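Local coordinates for nucleoporin 53 (Pichia guilliermondii, PDB 3P3D), which is probably a structural component of the nuclear pore complex, represented here by its RNA recognition motif domain, and may bind nucleic acid and phospholipid, at residues N21-I24 and A25-E29; I67-N71 and P72-V76. All coordinates share one frame; numbering follows the deposited sequence.

Contact 1: residues N21-I24 and A25-E29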
# COMPACT_ATOMS: atom_id res chain seq x y z
N ASN A 21 2.13 6.20 -7.27
CA ASN A 21 0.73 6.59 -7.35
C ASN A 21 -0.14 5.60 -8.10
O ASN A 21 -1.29 5.37 -7.70
CB ASN A 21 0.59 7.98 -7.95
CG ASN A 21 1.02 9.07 -6.99
OD1 ASN A 21 1.00 8.89 -5.77
ND2 ASN A 21 1.41 10.21 -7.55
N GLN A 22 0.40 5.00 -9.16
CA GLN A 22 -0.32 3.98 -9.90
C GLN A 22 -0.60 2.78 -8.99
O GLN A 22 -1.66 2.13 -9.10
CB GLN A 22 0.47 3.50 -11.13
CG GLN A 22 0.82 4.59 -12.16
CD GLN A 22 1.67 4.04 -13.32
OE1 GLN A 22 1.30 3.05 -13.97
NE2 GLN A 22 2.83 4.67 -13.56
N VAL A 23 0.35 2.51 -8.09
CA VAL A 23 0.27 1.35 -7.20
C VAL A 23 -0.76 1.63 -6.12
O VAL A 23 -1.61 0.79 -5.84
CB VAL A 23 1.62 1.03 -6.54
CG1 VAL A 23 1.43 -0.04 -5.48
CG2 VAL A 23 2.66 0.61 -7.59
N ILE A 24 -0.71 2.83 -5.55
CA ILE A 24 -1.66 3.23 -4.52
C ILE A 24 -3.04 3.17 -5.12
O ILE A 24 -3.94 2.59 -4.55
CB ILE A 24 -1.32 4.63 -3.94
CG1 ILE A 24 -0.01 4.57 -3.15
CG2 ILE A 24 -2.44 5.14 -2.99
CD1 ILE A 24 0.66 5.95 -2.92
N ALA A 25 -3.19 3.74 -6.31
CA ALA A 25 -4.47 3.75 -7.00
C ALA A 25 -5.01 2.35 -7.19
O ALA A 25 -6.20 2.07 -6.96
CB ALA A 25 -4.34 4.45 -8.33
N TYR A 26 -4.15 1.45 -7.63
CA TYR A 26 -4.56 0.08 -7.82
C TYR A 26 -5.07 -0.49 -6.49
O TYR A 26 -6.12 -1.13 -6.45
CB TYR A 26 -3.40 -0.74 -8.39
CG TYR A 26 -3.65 -2.23 -8.46
CD1 TYR A 26 -4.46 -2.79 -9.45
CD2 TYR A 26 -3.07 -3.07 -7.54
CE1 TYR A 26 -4.67 -4.16 -9.52
CE2 TYR A 26 -3.27 -4.43 -7.59
CZ TYR A 26 -4.06 -4.98 -8.57
OH TYR A 26 -4.23 -6.34 -8.58
N PHE A 27 -4.36 -0.22 -5.39
CA PHE A 27 -4.76 -0.83 -4.11
C PHE A 27 -6.08 -0.30 -3.51
O PHE A 27 -6.64 -0.93 -2.61
CB PHE A 27 -3.62 -0.83 -3.11
CG PHE A 27 -2.67 -1.96 -3.33
CD1 PHE A 27 -1.67 -1.86 -4.29
CD2 PHE A 27 -2.84 -3.15 -2.66
CE1 PHE A 27 -0.84 -2.91 -4.56
CE2 PHE A 27 -2.01 -4.21 -2.93
CZ PHE A 27 -1.00 -4.09 -3.88
N GLN A 28 -6.60 0.81 -4.04
CA GLN A 28 -7.93 1.26 -3.67
C GLN A 28 -9.03 0.29 -4.11
O GLN A 28 -10.11 0.27 -3.55
CB GLN A 28 -8.20 2.66 -4.23
CG GLN A 28 -9.60 3.18 -3.94
CD GLN A 28 -9.76 4.65 -4.34
OE1 GLN A 28 -9.79 4.98 -5.52
NE2 GLN A 28 -9.87 5.52 -3.34
N GLU A 29 -8.74 -0.53 -5.10
CA GLU A 29 -9.69 -1.54 -5.55
C GLU A 29 -10.07 -2.55 -4.46
O GLU A 29 -11.06 -3.25 -4.60
CB GLU A 29 -9.12 -2.31 -6.75
CG GLU A 29 -8.99 -1.44 -8.02
CD GLU A 29 -8.45 -2.21 -9.23
OE1 GLU A 29 -8.55 -3.47 -9.27
OE2 GLU A 29 -7.92 -1.53 -10.14
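A25 gives its backbone N-H to N21 O at 2.9 Å, nearly straight at 163°, and its CB lies 3.2 Å from that same oxygen, where a methyl fits against the preceding turn. Y26 N donates to Q22 O at 3.0 Å. The phenol of Y26 leaves this turn because its CG is anti to the backbone N (chi1 172°); the ring goes on to meet F86, and OH bonds to E81, so a side chain with both an apolar ring and a polar end suits this site. Helix 20-27 is the first helix of an RNA recognition motif fold, and its buried side faces the antiparallel sheet. F27 stands there: its N-H bonds to V23 O at 3.0 Å, while the ring carries its CD1 edge to 3.1 Å from the same oxygen, near the ring plane. V23 CG1 lies alongside, 3.8 Å from F27 CE1, and the ring reaches I10 and V12 of strand 9-13 and L91 and V93 of strand 89-95. Replacing F27 with an alanine would probably open a gap against those strands and cost V23 CG1 its aromatic neighbour. Q28 N makes a weak bond to I24 O at 3.2 Å and a second to A25 O.

Contact 2: residues I67-N71 and P72-V76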
# COMPACT_ATOMS: atom_id res chain seq x y z
N ILE A 67 -0.37 1.16 3.67
CA ILE A 67 -1.74 1.48 3.24
C ILE A 67 -2.67 0.93 4.30
O ILE A 67 -2.51 -0.19 4.72
CB ILE A 67 -2.09 0.78 1.91
CG1 ILE A 67 -1.14 1.19 0.79
CG2 ILE A 67 -3.53 1.04 1.53
CD1 ILE A 67 -1.52 0.56 -0.56
N THR A 68 -3.65 1.70 4.72
CA THR A 68 -4.51 1.30 5.80
C THR A 68 -5.94 1.37 5.30
O THR A 68 -6.37 2.40 4.79
CB THR A 68 -4.30 2.23 7.03
OG1 THR A 68 -2.89 2.34 7.27
CG2 THR A 68 -4.98 1.67 8.32
N TYR A 69 -6.65 0.25 5.45
CA TYR A 69 -8.06 0.13 5.09
C TYR A 69 -9.02 0.32 6.31
O TYR A 69 -8.55 0.47 7.42
CB TYR A 69 -8.27 -1.25 4.46
CG TYR A 69 -7.51 -1.45 3.17
CD1 TYR A 69 -7.98 -0.91 1.97
CD2 TYR A 69 -6.32 -2.19 3.14
CE1 TYR A 69 -7.29 -1.11 0.77
CE2 TYR A 69 -5.64 -2.40 1.95
CZ TYR A 69 -6.13 -1.85 0.77
OH TYR A 69 -5.42 -2.02 -0.39
N ASP A 70 -10.35 0.32 6.08
CA ASP A 70 -11.42 0.40 7.13
C ASP A 70 -11.72 -0.91 7.84
O ASP A 70 -12.48 -0.90 8.84
CB ASP A 70 -12.81 0.68 6.53
CG ASP A 70 -12.89 1.95 5.79
OD1 ASP A 70 -13.94 2.17 5.12
OD2 ASP A 70 -11.90 2.72 5.87
N ASN A 71 -11.29 -2.04 7.27
CA ASN A 71 -11.84 -3.33 7.68
C ASN A 71 -10.89 -4.48 7.44
O ASN A 71 -9.99 -4.35 6.64
CB ASN A 71 -13.19 -3.56 6.99
CG ASN A 71 -13.04 -3.89 5.53
OD1 ASN A 71 -13.07 -5.06 5.14
ND2 ASN A 71 -12.89 -2.88 4.71
N PRO A 72 -11.06 -5.59 8.16
CA PRO A 72 -10.13 -6.71 7.96
C PRO A 72 -10.19 -7.34 6.59
O PRO A 72 -9.15 -7.75 6.06
CB PRO A 72 -10.56 -7.74 9.02
CG PRO A 72 -11.24 -6.96 10.05
CD PRO A 72 -11.85 -5.74 9.39
N ALA A 73 -11.39 -7.41 6.02
CA ALA A 73 -11.60 -8.04 4.70
C ALA A 73 -10.73 -7.41 3.62
O ALA A 73 -10.10 -8.13 2.83
CB ALA A 73 -13.06 -7.97 4.31
N SER A 74 -10.69 -6.09 3.58
CA SER A 74 -9.92 -5.37 2.58
C SER A 74 -8.43 -5.68 2.67
O SER A 74 -7.79 -5.88 1.65
CB SER A 74 -10.16 -3.85 2.65
OG SER A 74 -11.46 -3.52 2.18
N ALA A 75 -7.90 -5.75 3.89
CA ALA A 75 -6.48 -6.06 4.11
C ALA A 75 -6.18 -7.48 3.66
O ALA A 75 -5.19 -7.74 2.96
CB ALA A 75 -6.09 -5.86 5.60
N VAL A 76 -7.04 -8.41 4.05
CA VAL A 76 -6.91 -9.82 3.66
C VAL A 76 -6.87 -9.93 2.14
O VAL A 76 -6.01 -10.59 1.59
CB VAL A 76 -8.09 -10.64 4.26
CG1 VAL A 76 -8.18 -12.00 3.64
CG2 VAL A 76 -7.95 -10.77 5.75
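N71 and S74 grip each other by two hydrogen bonds where strand 64-68 hands over to helix 72-79, the third strand and second helix of the RNA recognition motif fold. The N71 side chain begins with CB against P72, 3.5 Å from P72 CD. CG then sits between the backbone N and the carbonyl carbon (chi1 73°), which turns the amide back over the first helical turn. There OD1 accepts from S74 N at 3.0 Å, making N71 the N-cap; the donor lies well above the carbonyl plane, 48° out of it. At the other tip, ND2 donates to S74 OG over 3.0 Å, and because S74 OG is also bonded to F30 O, the hydroxyl joins the cap to the F30 backbone. P72 suits the first helical position, since proline has no N-H that would need a partner there. The Y69 ring packs on the same serine: S74 CB is 3.6 Å from Y69 CG, and S74 O lies over one face and I67 CG2 over the opposite one, both offset toward the rim. Asparagine suits the cap because one amide both accepts and donates: its two bonds fix the rotation of the group and satisfy a helix-start N-H that has no carbonyl one turn earlier within the helix.

In the fold
Both contacts are partly buried, with V23, I24 and F27 of contact 1 and Y69 and S74 of contact 2 in the interior and N21, Q22, P72 and A73 exposed. Contact 1 lies within helix 20-27, whereas contact 2 covers the passage from strand 64-68 into helix 72-79. F27 CB packs 3.6 Å from I67 CD1, and F27 O probably accepts a hydrogen bond from Y69 OH at 2.7 Å, which would tie the last turn of helix 20-27 to the chain just after strand 64-68. Contact 1 relies on backbone bonds and apolar packing on the sheet; contact 2, at a helix start, instead uses a side-chain amide and a hydroxyl, with the Y69 ring packed against the serine.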